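Local coordinates for protein glycerol Dehydrogenase (Unidentified, PDB 5XN8) that probably catalyses the NAD-dependent oxidation of glycerol to dihydroxyacetone, using a divalent metal ion held in its active site, at residues L164-S167 with G168-D171; L297-C300 with E301-L305; V226-A229 with L230-I233; N237-L240 with S241-F245; S174-F177 with E178-C182. All coordinates share one frame; numbering follows the deposited sequence.

Overall arrangement
Four of the contacts lie on two neighbouring helices: contacts 1 and 5 follow one another along helix 162-185, contacts 3 and 4 along helix 228-247. Contact 2 ends helix 290-303. Contact 1 carries the zinc ligand D171; it also touches contact 2 (G170 CA to L305 CD1 3.6 Å), contact 3 (L165 CD2 to L230 CD1 3.4 Å) and contact 4. Contacts 4 and 5 meet through S241 OG and T175 OG1, a probable hydrogen bond of 2.7 Å; the side chain of S241 lies about 7 Å from zinc, that of S174 about 6 Å. Contacts 3 and 5 are farthest apart, their centres about 24 Å from each other.

Contact 1: residues L164-S167 with G168-D171; sequences LLVS and GMGD. With ZN (zinc ion), chain E.
V166 and M169 make the apolar side-chain contact of this buried stretch of helix, three residues apart. M169 CG stands beside the backbone N (chi1 -68°), and the bend at chi3 (-71°) brings the terminal methyl back over the preceding turn. CE rests 4.0 Å from V166 CG2, one of the two valine branches, and 3.7 Å from V166 CA, while M169 CG passes 3.5 Å from L165 O.

Backbone bonds hold the two halves together as regular alpha-helix. G168 N, M169 N, G170 N and D171 N each donate to the carbonyl four residues earlier, the last of them to S167 O at 3.0 Å.

Metal binding is confined to the end of the stretch. D171 OD1 binds the zinc ion at 2.1 Å, and a water binds the metal at the same distance; H254 and H271 supply the two remaining protein ligands. The other carboxylate oxygen, OD2, accepts a hydrogen bond from D121 N, so the two oxygens have separate tasks and the carboxylate is fixed at both. The zinc probably occupies the place of the catalytic manganese ion of close relatives.

Neither glycine has a side chain, and neighbours come close at both: N237 of helix 228-247 against G168, L305 against G170 CA. Three helices pack around the stretch: L165 and M169 touch helix 228-247, V166 and M169 face both helix 197-223 and helix 290-303, and D171 looks toward the metal site completed from helices 252-260 and 271-285.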
loop_
_atom_site.group_PDB
_atom_site.type_symbol
_atom_site.label_atom_id
_atom_site.label_comp_id
_atom_site.label_asym_id
_atom_site.label_seq_id
_atom_site.Cartn_x
_atom_site.Cartn_y
_atom_site.Cartn_z
ATOM N N LEU A 164 37.744 4.846 13.716
ATOM C CA LEU A 164 38.235 4.393 12.414
ATOM C C LEU A 164 37.163 3.644 11.610
ATOM O O LEU A 164 37.012 3.878 10.416
ATOM C CB LEU A 164 39.496 3.546 12.582
ATOM C CG LEU A 164 40.711 4.351 13.066
ATOM C CD1 LEU A 164 41.703 3.463 13.811
ATOM C CD2 LEU A 164 41.387 5.072 11.904
ATOM N N LEU A 165 36.417 2.766 12.268
ATOM C CA LEU A 165 35.291 2.069 11.623
ATOM C C LEU A 165 34.186 3.037 11.178
ATOM O O LEU A 165 33.578 2.840 10.119
ATOM C CB LEU A 165 34.695 1.027 12.569
ATOM C CG LEU A 165 33.572 0.170 11.975
ATOM C CD1 LEU A 165 34.122 -0.854 10.988
ATOM C CD2 LEU A 165 32.782 -0.509 13.074
ATOM N N VAL A 166 33.927 4.059 11.992
ATOM C CA VAL A 166 32.959 5.116 11.660
ATOM C C VAL A 166 33.429 5.951 10.471
ATOM O O VAL A 166 32.624 6.289 9.600
ATOM C CB VAL A 166 32.651 6.026 12.880
ATOM C CG1 VAL A 166 31.813 7.241 12.491
ATOM C CG2 VAL A 166 31.944 5.226 13.957
ATOM N N SER A 167 34.714 6.288 10.428
ATOM C CA SER A 167 35.272 6.976 9.256
ATOM C C SER A 167 35.141 6.123 8.003
ATOM O O SER A 167 34.890 6.646 6.917
ATOM C CB SER A 167 36.730 7.362 9.482
ATOM O OG SER A 167 37.167 8.255 8.470
ATOM N N GLY A 168 35.292 4.804 8.158
ATOM C CA GLY A 168 35.062 3.858 7.066
ATOM C C GLY A 168 33.648 3.863 6.531
ATOM O O GLY A 168 33.446 3.712 5.321
ATOM N N MET A 169 32.668 4.015 7.421
ATOM C CA MET A 169 31.261 4.142 7.014
ATOM C C MET A 169 30.969 5.479 6.327
ATOM O O MET A 169 30.098 5.560 5.459
ATOM C CB MET A 169 30.334 3.931 8.212
ATOM C CG MET A 169 30.333 2.506 8.730
ATOM S SD MET A 169 29.078 2.219 10.000
ATOM C CE MET A 169 29.784 3.149 11.364
ATOM N N GLY A 170 31.699 6.518 6.714
ATOM C CA GLY A 170 31.628 7.819 6.054
ATOM C C GLY A 170 32.152 7.794 4.635
ATOM O O GLY A 170 31.605 8.459 3.768
ATOM N N ASP A 171 33.225 7.035 4.409
ATOM C CA ASP A 171 33.810 6.854 3.072
ATOM C C ASP A 171 32.890 6.020 2.189
ATOM O O ASP A 171 32.784 6.255 0.979
ATOM C CB ASP A 171 35.187 6.174 3.205
ATOM C CG ASP A 171 36.040 6.257 1.942
ATOM O OD1 ASP A 171 35.963 7.232 1.169
ATOM O OD2 ASP A 171 36.848 5.330 1.736
HETATM ZN ZN ZN E . 37.460 7.558 -0.242
HETATM O O HOH W 1 38.904 7.871 -1.791
#

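Contact 2: residues L297-C300 with E301-L305; sequences LGFC and EKVGL
F299 and V303, one turn apart, form the close-packed side of this helix end. V303 CG1 lies over one face of the phenyl ring, displaced toward its rim, in a CH-pi contact 4.2 Å from the ring centroid. The ring reaches this place because CG stands anti to the backbone N (chi1 175°), and its CE2 also comes to 4.1 Å from L305 CD1. Next to it, C300 CB meets L305 CB at 3.9 Å. Helices 162-185 and 197-223 bury F299 from outside.

By contrast, K302 and G304 are exposed. The loose part is the tail of K302 beyond CB, which bends at chi3 and chi4 and leaves NZ 3.8 Å from G298 O. E301, partly exposed, extends its chain from the helix.

C300 O is a bifurcated acceptor, taking G304 N at 2.9 Å and L305 N at 2.8 Å from opposite faces of its plane. The second is the six-to-one bond of a Schellman-type C-cap: G304 is the positive-phi residue (108°), and the C300 and L305 side chains make the flanking apolar contact. This cap ends helix 290-303 in the all-helical part of the enzyme.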
loop_
_atom_site.group_PDB
_atom_site.type_symbol
_atom_site.label_atom_id
_atom_site.label_comp_id
_atom_site.label_asym_id
_atom_site.label_seq_id
_atom_site.Cartn_x
_atom_site.Cartn_y
_atom_site.Cartn_z
ATOM N N LEU A 297 21.667 12.768 7.054
ATOM C CA LEU A 297 21.910 13.548 8.263
ATOM C C LEU A 297 21.699 12.694 9.522
ATOM O O LEU A 297 22.542 12.689 10.433
ATOM C CB LEU A 297 20.970 14.754 8.322
ATOM C CG LEU A 297 21.256 15.963 7.441
ATOM C CD1 LEU A 297 20.072 16.912 7.519
ATOM C CD2 LEU A 297 22.565 16.678 7.809
ATOM N N GLY A 298 20.576 11.974 9.551
ATOM C CA GLY A 298 20.238 11.076 10.647
ATOM C C GLY A 298 21.247 9.981 10.865
ATOM O O GLY A 298 21.614 9.700 11.998
ATOM N N PHE A 299 21.715 9.383 9.776
ATOM C CA PHE A 299 22.776 8.372 9.834
ATOM C C PHE A 299 24.064 8.961 10.397
ATOM O O PHE A 299 24.619 8.417 11.361
ATOM C CB PHE A 299 23.036 7.767 8.453
ATOM C CG PHE A 299 24.199 6.818 8.415
ATOM C CD1 PHE A 299 24.046 5.498 8.825
ATOM C CD2 PHE A 299 25.450 7.238 7.967
ATOM C CE1 PHE A 299 25.116 4.622 8.827
ATOM C CE2 PHE A 299 26.523 6.364 7.949
ATOM C CZ PHE A 299 26.354 5.054 8.384
ATOM N N CYS A 300 24.526 10.059 9.794
ATOM C CA CYS A 300 25.761 10.735 10.219
ATOM C C CYS A 300 25.760 11.155 11.708
ATOM O O CYS A 300 26.711 10.867 12.424
ATOM C CB CYS A 300 26.053 11.961 9.329
ATOM S SG CYS A 300 26.702 11.625 7.682
ATOM N N GLU A 301 24.703 11.820 12.166
ATOM C CA GLU A 301 24.589 12.231 13.584
ATOM C C GLU A 301 24.670 11.049 14.537
ATOM O O GLU A 301 25.343 11.110 15.570
ATOM C CB GLU A 301 23.275 12.978 13.836
ATOM C CG GLU A 301 22.987 13.313 15.312
ATOM C CD GLU A 301 21.752 14.165 15.513
ATOM O OE1 GLU A 301 20.824 14.069 14.673
ATOM O OE2 GLU A 301 21.683 14.931 16.502
ATOM N N LYS A 302 23.967 9.986 14.171
ATOM C CA LYS A 302 23.801 8.787 14.987
ATOM C C LYS A 302 25.109 8.046 15.160
ATOM O O LYS A 302 25.418 7.612 16.265
ATOM C CB LYS A 302 22.747 7.909 14.308
ATOM C CG LYS A 302 22.277 6.642 14.976
ATOM C CD LYS A 302 20.974 6.164 14.304
ATOM C CE LYS A 302 21.167 5.641 12.873
ATOM N NZ LYS A 302 20.142 6.161 11.922
ATOM N N VAL A 303 25.894 7.926 14.087
ATOM C CA VAL A 303 27.178 7.216 14.155
ATOM C C VAL A 303 28.357 8.097 14.619
ATOM O O VAL A 303 29.333 7.573 15.174
ATOM C CB VAL A 303 27.533 6.472 12.838
ATOM C CG1 VAL A 303 26.432 5.479 12.438
ATOM C CG2 VAL A 303 27.893 7.412 11.691
ATOM N N GLY A 304 28.280 9.406 14.376
ATOM C CA GLY A 304 29.333 10.352 14.777
ATOM C C GLY A 304 30.171 10.919 13.647
ATOM O O GLY A 304 31.387 11.046 13.772
ATOM N N LEU A 305 29.513 11.282 12.547
ATOM C CA LEU A 305 30.168 11.864 11.376
ATOM C C LEU A 305 29.770 13.328 11.233
ATOM O O LEU A 305 28.648 13.692 11.565
ATOM C CB LEU A 305 29.772 11.091 10.116
ATOM C CG LEU A 305 30.400 9.709 9.943
ATOM C CD1 LEU A 305 29.641 8.927 8.876
ATOM C CD2 LEU A 305 31.879 9.823 9.594
#

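Contact 3: residues V226-A229 with L230-I233; sequences VTDA and LERI
D228 and R232 form an i to i+4 salt bridge on the first turn of helix 228-247, just after the N-cap residue T227. D228 OD2 approaches R232 NE to 3.2 Å and R232 NH2 to 3.3 Å; the carboxylate and guanidinium planes stand 89° apart, so the acid does not lie flat alongside the guanidinium as a two-pronged pair would. The arginine folds close to the helix before it reaches out: with CG beside the backbone N (chi1 -59°), CG lies 3.0 Å from D228 O, and the bend at chi2 then turns CD and the guanidinium toward D228 OD2.

In the backbone of this turn, T227 O accepts the first helical bond from E231 N at 3.2 Å, followed by bonds from R232 N to D228 O and from I233 N to A229 O. T227 OG1 is buried without a polar partner, so the threonine's hydroxyl does not cap the helix.

Other subunits meet these charges. R232 NE also forms a salt bridge with E197 of a neighbouring subunit, leaving the guanidinium between two acids, and E231 OE1 is paired with K3 of that same subunit. A further subunit places N287 against D228, A229 and R232. Within the chain, L230 and I233 face helix 162-185, while E231 OE2 is hydrogen-bonded to T154. E231 bends at chi2 (-84°), and this puts OE2 3.3 Å from the V226 methyl CG1.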
loop_
_atom_site.group_PDB
_atom_site.type_symbol
_atom_site.label_atom_id
_atom_site.label_comp_id
_atom_site.label_asym_id
_atom_site.label_seq_id
_atom_site.Cartn_x
_atom_site.Cartn_y
_atom_site.Cartn_z
ATOM N N VAL A 226 33.010 -9.004 17.801
ATOM C CA VAL A 226 32.590 -9.406 16.448
ATOM C C VAL A 226 31.144 -9.892 16.442
ATOM O O VAL A 226 30.844 -10.938 17.022
ATOM C CB VAL A 226 33.499 -10.529 15.891
ATOM C CG1 VAL A 226 33.183 -10.806 14.421
ATOM C CG2 VAL A 226 34.974 -10.177 16.077
ATOM N N THR A 227 30.255 -9.123 15.801
ATOM C CA THR A 227 28.886 -9.569 15.483
ATOM C C THR A 227 28.719 -9.667 13.973
ATOM O O THR A 227 29.598 -9.216 13.242
ATOM C CB THR A 227 27.823 -8.618 16.059
ATOM O OG1 THR A 227 28.109 -7.274 15.665
ATOM C CG2 THR A 227 27.792 -8.715 17.551
ATOM N N ASP A 228 27.611 -10.249 13.496
ATOM C CA ASP A 228 27.386 -10.344 12.033
ATOM C C ASP A 228 27.021 -8.989 11.414
ATOM O O ASP A 228 27.125 -8.839 10.217
ATOM C CB ASP A 228 26.353 -11.419 11.652
ATOM C CG ASP A 228 26.687 -12.118 10.308
ATOM O OD1 ASP A 228 27.652 -12.922 10.271
ATOM O OD2 ASP A 228 25.994 -11.861 9.291
ATOM N N ALA A 229 26.608 -8.012 12.217
ATOM C CA ALA A 229 26.398 -6.634 11.734
ATOM C C ALA A 229 27.720 -5.945 11.407
ATOM O O ALA A 229 27.821 -5.194 10.432
ATOM C CB ALA A 229 25.638 -5.826 12.772
ATOM N N LEU A 230 28.727 -6.189 12.236
ATOM C CA LEU A 230 30.084 -5.716 11.972
ATOM C C LEU A 230 30.668 -6.392 10.723
ATOM O O LEU A 230 31.353 -5.738 9.929
ATOM C CB LEU A 230 30.981 -5.974 13.179
ATOM C CG LEU A 230 32.418 -5.438 13.099
ATOM C CD1 LEU A 230 32.425 -3.923 12.963
ATOM C CD2 LEU A 230 33.239 -5.884 14.297
ATOM N N GLU A 231 30.399 -7.688 10.559
ATOM C CA GLU A 231 30.859 -8.421 9.373
ATOM C C GLU A 231 30.260 -7.810 8.107
ATOM O O GLU A 231 30.969 -7.645 7.123
ATOM C CB GLU A 231 30.478 -9.914 9.458
ATOM C CG GLU A 231 31.167 -10.704 10.572
ATOM C CD GLU A 231 32.555 -11.238 10.222
ATOM O OE1 GLU A 231 32.863 -11.431 9.033
ATOM O OE2 GLU A 231 33.341 -11.500 11.161
ATOM N N ARG A 232 28.967 -7.467 8.154
ATOM C CA ARG A 232 28.275 -6.845 7.013
ATOM C C ARG A 232 28.837 -5.457 6.703
ATOM O O ARG A 232 28.986 -5.092 5.535
ATOM C CB ARG A 232 26.763 -6.716 7.254
ATOM C CG ARG A 232 25.990 -7.997 7.520
ATOM C CD ARG A 232 25.913 -8.919 6.319
ATOM N NE ARG A 232 25.274 -10.196 6.674
ATOM C CZ ARG A 232 23.955 -10.408 6.789
ATOM N NH1 ARG A 232 23.067 -9.427 6.584
ATOM N NH2 ARG A 232 23.512 -11.615 7.114
ATOM N N ILE A 233 29.130 -4.691 7.752
ATOM C CA ILE A 233 29.675 -3.338 7.606
ATOM C C ILE A 233 31.127 -3.335 7.141
ATOM O O ILE A 233 31.509 -2.472 6.361
ATOM C CB ILE A 233 29.480 -2.512 8.913
ATOM C CG1 ILE A 233 27.998 -2.149 9.076
ATOM C CG2 ILE A 233 30.351 -1.250 8.954
ATOM C CD1 ILE A 233 27.477 -1.080 8.132
#

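Contact 4: residues N237-L240 with S241-F245; sequences NTYL and SGIGF
Y239 O and I243 N make the straightest backbone bond of the contact, 3.0 Å long with an N-H...O angle of 173°. The buried polar side chains find partners beyond the two segments. S241 OG is hydrogen-bonded to D121, a probable glycerol-binding residue, and to T175 on helix 162-185. N237 ND2 donates to A118 O, Y239 OH bonds to S7, and T238 OG1 bonds back to I234 O, one turn earlier in the same helix, so these groups are satisfied.

The helix widens into a pi-type turn at 237-240, and the regular bond from S241 N to N237 O is absent, the atoms 4.9 Å apart. The next bond is weak: G242 N reaches T238 O at 3.3 Å. Having no side chain, G242 lets its CA come 3.5 Å from T238 O in a CA-H...O contact. G244 N bonds to L240 O at 3.1 Å from above the carbonyl plane.

Packing between the segments centres on Y239 and I243. The isoleucine lays CG1 over one face of the phenol, toward the rim, in a CH-pi contact 3.9 Å from the centroid; the nearest ring atom is CE1, 3.5 Å from CG1. I243 CD1 continues toward the hydroxyl end and reaches CZ at 4.0 Å. With CG anti to the backbone N (chi1 -165°), the tyrosine leans over the following turn.

I5 of a neighbouring subunit packs on Y239. The arrangement is a buried helix with a local pi-type widening, its S241 side joined through D121 to the metal-dependent active site of the iron-containing alcohol dehydrogenase family.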
loop_
_atom_site.group_PDB
_atom_site.type_symbol
_atom_site.label_atom_id
_atom_site.label_comp_id
_atom_site.label_asym_id
_atom_site.label_seq_id
_atom_site.Cartn_x
_atom_site.Cartn_y
_atom_site.Cartn_z
ATOM N N ASN A 237 32.163 -1.561 3.835
ATOM C CA ASN A 237 33.287 -0.613 3.881
ATOM C C ASN A 237 34.451 -0.963 2.964
ATOM O O ASN A 237 35.182 -0.059 2.535
ATOM C CB ASN A 237 33.834 -0.481 5.321
ATOM C CG ASN A 237 32.941 0.343 6.229
ATOM O OD1 ASN A 237 31.824 0.725 5.862
ATOM N ND2 ASN A 237 33.445 0.635 7.429
ATOM N N THR A 238 34.639 -2.256 2.677
ATOM C CA THR A 238 35.813 -2.720 1.945
ATOM C C THR A 238 35.502 -3.232 0.540
ATOM O O THR A 238 36.024 -2.688 -0.434
ATOM C CB THR A 238 36.556 -3.807 2.738
ATOM O OG1 THR A 238 36.567 -3.455 4.125
ATOM C CG2 THR A 238 38.003 -3.943 2.233
ATOM N N TYR A 239 34.687 -4.278 0.422
ATOM C CA TYR A 239 34.409 -4.863 -0.894
ATOM C C TYR A 239 33.337 -4.083 -1.658
ATOM O O TYR A 239 33.541 -3.757 -2.826
ATOM C CB TYR A 239 34.044 -6.362 -0.794
ATOM C CG TYR A 239 34.104 -7.046 -2.143
ATOM C CD1 TYR A 239 33.021 -7.008 -3.012
ATOM C CD2 TYR A 239 35.264 -7.680 -2.575
ATOM C CE1 TYR A 239 33.081 -7.617 -4.270
ATOM C CE2 TYR A 239 35.338 -8.279 -3.826
ATOM C CZ TYR A 239 34.252 -8.249 -4.670
ATOM O OH TYR A 239 34.344 -8.848 -5.903
ATOM N N LEU A 240 32.209 -3.783 -1.016
ATOM C CA LEU A 240 31.091 -3.129 -1.708
ATOM C C LEU A 240 31.424 -1.694 -2.111
ATOM O O LEU A 240 31.048 -1.245 -3.206
ATOM C CB LEU A 240 29.816 -3.129 -0.850
ATOM C CG LEU A 240 29.284 -4.457 -0.306
ATOM C CD1 LEU A 240 27.926 -4.261 0.350
ATOM C CD2 LEU A 240 29.175 -5.490 -1.429
ATOM N N SER A 241 32.096 -0.971 -1.222
ATOM C CA SER A 241 32.478 0.410 -1.497
ATOM C C SER A 241 33.640 0.460 -2.485
ATOM O O SER A 241 33.674 1.326 -3.359
ATOM C CB SER A 241 32.831 1.144 -0.194
ATOM O OG SER A 241 33.124 2.518 -0.429
ATOM N N GLY A 242 34.576 -0.483 -2.345
ATOM C CA GLY A 242 35.737 -0.600 -3.226
ATOM C C GLY A 242 35.445 -0.880 -4.688
ATOM O O GLY A 242 35.998 -0.215 -5.570
ATOM N N ILE A 243 34.597 -1.875 -4.945
ATOM C CA ILE A 243 34.118 -2.159 -6.316
ATOM C C ILE A 243 33.276 -0.975 -6.784
ATOM O O ILE A 243 33.372 -0.555 -7.932
ATOM C CB ILE A 243 33.274 -3.464 -6.399
ATOM C CG1 ILE A 243 34.073 -4.712 -5.997
ATOM C CG2 ILE A 243 32.687 -3.653 -7.797
ATOM C CD1 ILE A 243 35.270 -5.030 -6.856
ATOM N N GLY A 244 32.456 -0.442 -5.881
ATOM C CA GLY A 244 31.620 0.721 -6.156
ATOM C C GLY A 244 32.332 1.947 -6.690
ATOM O O GLY A 244 31.902 2.503 -7.687
ATOM N N PHE A 245 33.424 2.375 -6.060
ATOM C CA PHE A 245 34.096 3.616 -6.491
ATOM C C PHE A 245 34.961 3.405 -7.743
ATOM O O PHE A 245 34.981 4.259 -8.638
ATOM C CB PHE A 245 34.861 4.288 -5.325
ATOM C CG PHE A 245 36.334 3.943 -5.241
ATOM C CD1 PHE A 245 37.265 4.613 -6.024
ATOM C CD2 PHE A 245 36.789 2.977 -4.348
ATOM C CE1 PHE A 245 38.619 4.308 -5.941
ATOM C CE2 PHE A 245 38.136 2.663 -4.264
ATOM C CZ PHE A 245 39.058 3.328 -5.059
#

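Contact 5: residues S174-F177 with E178-C182; sequences STWF and EAKAC
Helix 162-185 runs on from the zinc ligand D171 into this stretch, where S174 and E178 face the metal site and W176 and K180 lie together on another side. K180 runs alongside the indole, pointing the same way, with its aliphatic chain over one face of the six-membered ring. CB sits 3.8 Å from that ring's centroid and only 6° off the normal, a CH-pi contact, while CD comes to 3.6 Å from W176 CH2. With K180 CG anti to the backbone N, the bend at chi2 (54°) sets CD against CH2, and the amine ends in a salt bridge with D184. R204 makes a cation-pi contact with the tryptophan.

On the metal-facing side, S174 OG and E178 OE1 are 3.1 Å apart; where the hydroxyl proton goes is unsettled, since D171 O is also within its reach. E178 CG, beside the backbone N (chi1 -63°), lies 3.3 Å from S174 O, and the chain extends from there to bring OE1 to S174. Its carboxylate is gripped at both oxygens from outside: OE1 accepts from H254 ND1 and OE2 from A251 N.

Backbone bonds bind the turns, among them A179 N to T175 O at 2.8 Å. Because H254 binds zinc through NE2, E178 is a second-shell residue that probably orients this ligand, an Asp/Glu-His-metal arrangement familiar from zinc enzymes.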
loop_
_atom_site.group_PDB
_atom_site.type_symbol
_atom_site.label_atom_id
_atom_site.label_comp_id
_atom_site.label_asym_id
_atom_site.label_seq_id
_atom_site.Cartn_x
_atom_site.Cartn_y
_atom_site.Cartn_z
ATOM N N SER A 174 29.357 7.624 0.699
ATOM C CA SER A 174 29.474 8.358 -0.565
ATOM C C SER A 174 29.360 7.514 -1.827
ATOM O O SER A 174 29.214 8.064 -2.914
ATOM C CB SER A 174 30.839 9.023 -0.636
ATOM O OG SER A 174 31.837 8.047 -0.908
ATOM N N THR A 175 29.483 6.198 -1.706
ATOM C CA THR A 175 29.706 5.347 -2.878
ATOM C C THR A 175 28.507 5.294 -3.795
ATOM O O THR A 175 28.654 5.496 -5.002
ATOM C CB THR A 175 30.135 3.930 -2.448
ATOM O OG1 THR A 175 31.313 4.038 -1.649
ATOM C CG2 THR A 175 30.431 3.061 -3.644
ATOM N N TRP A 176 27.332 5.038 -3.230
ATOM C CA TRP A 176 26.069 5.032 -4.012
ATOM C C TRP A 176 25.804 6.356 -4.726
ATOM O O TRP A 176 25.373 6.358 -5.878
ATOM C CB TRP A 176 24.875 4.697 -3.114
ATOM C CG TRP A 176 23.552 5.006 -3.742
ATOM C CD1 TRP A 176 22.630 5.879 -3.282
ATOM C CD2 TRP A 176 23.029 4.471 -4.963
ATOM N NE1 TRP A 176 21.552 5.916 -4.126
ATOM C CE2 TRP A 176 21.773 5.066 -5.173
ATOM C CE3 TRP A 176 23.505 3.546 -5.905
ATOM C CZ2 TRP A 176 20.973 4.768 -6.281
ATOM C CZ3 TRP A 176 22.712 3.245 -7.008
ATOM C CH2 TRP A 176 21.455 3.855 -7.188
ATOM N N PHE A 177 26.050 7.475 -4.048
ATOM C CA PHE A 177 25.669 8.774 -4.598
ATOM C C PHE A 177 26.571 9.223 -5.741
ATOM O O PHE A 177 26.091 9.812 -6.725
ATOM C CB PHE A 177 25.625 9.827 -3.503
ATOM C CG PHE A 177 24.563 9.561 -2.484
ATOM C CD1 PHE A 177 23.231 9.820 -2.778
ATOM C CD2 PHE A 177 24.881 8.994 -1.266
ATOM C CE1 PHE A 177 22.244 9.550 -1.851
ATOM C CE2 PHE A 177 23.885 8.714 -0.340
ATOM C CZ PHE A 177 22.561 9.004 -0.625
ATOM N N GLU A 178 27.864 8.930 -5.613
ATOM C CA GLU A 178 28.845 9.204 -6.660
ATOM C C GLU A 178 28.789 8.191 -7.796
ATOM O O GLU A 178 28.991 8.542 -8.972
ATOM C CB GLU A 178 30.256 9.205 -6.067
ATOM C CG GLU A 178 30.483 10.296 -5.024
ATOM C CD GLU A 178 31.893 10.290 -4.488
ATOM O OE1 GLU A 178 32.229 9.419 -3.673
ATOM O OE2 GLU A 178 32.661 11.181 -4.867
ATOM N N ALA A 179 28.560 6.925 -7.458
ATOM C CA ALA A 179 28.382 5.887 -8.478
ATOM C C ALA A 179 27.182 6.249 -9.335
ATOM O O ALA A 179 27.308 6.371 -10.554
ATOM C CB ALA A 179 28.186 4.531 -7.833
ATOM N N LYS A 180 26.037 6.469 -8.680
ATOM C CA LYS A 180 24.764 6.800 -9.359
ATOM C C LYS A 180 24.840 8.086 -10.188
ATOM O O LYS A 180 24.195 8.188 -11.228
ATOM C CB LYS A 180 23.619 6.877 -8.337
ATOM C CG LYS A 180 22.223 7.112 -8.895
ATOM C CD LYS A 180 21.851 6.092 -9.959
ATOM C CE LYS A 180 20.353 6.056 -10.213
ATOM N NZ LYS A 180 19.875 7.225 -11.010
ATOM N N ALA A 181 25.637 9.051 -9.733
ATOM C CA ALA A 181 25.878 10.301 -10.467
ATOM C C ALA A 181 26.736 10.094 -11.709
ATOM O O ALA A 181 26.533 10.765 -12.724
ATOM C CB ALA A 181 26.523 11.330 -9.559
ATOM N N CYS A 182 27.717 9.194 -11.622
ATOM C CA CYS A 182 28.502 8.784 -12.797
ATOM C C CYS A 182 27.670 7.957 -13.776
ATOM O O CYS A 182 27.813 8.094 -14.990
ATOM C CB CYS A 182 29.761 8.018 -12.375
ATOM S SG CYS A 182 30.974 9.066 -11.530
#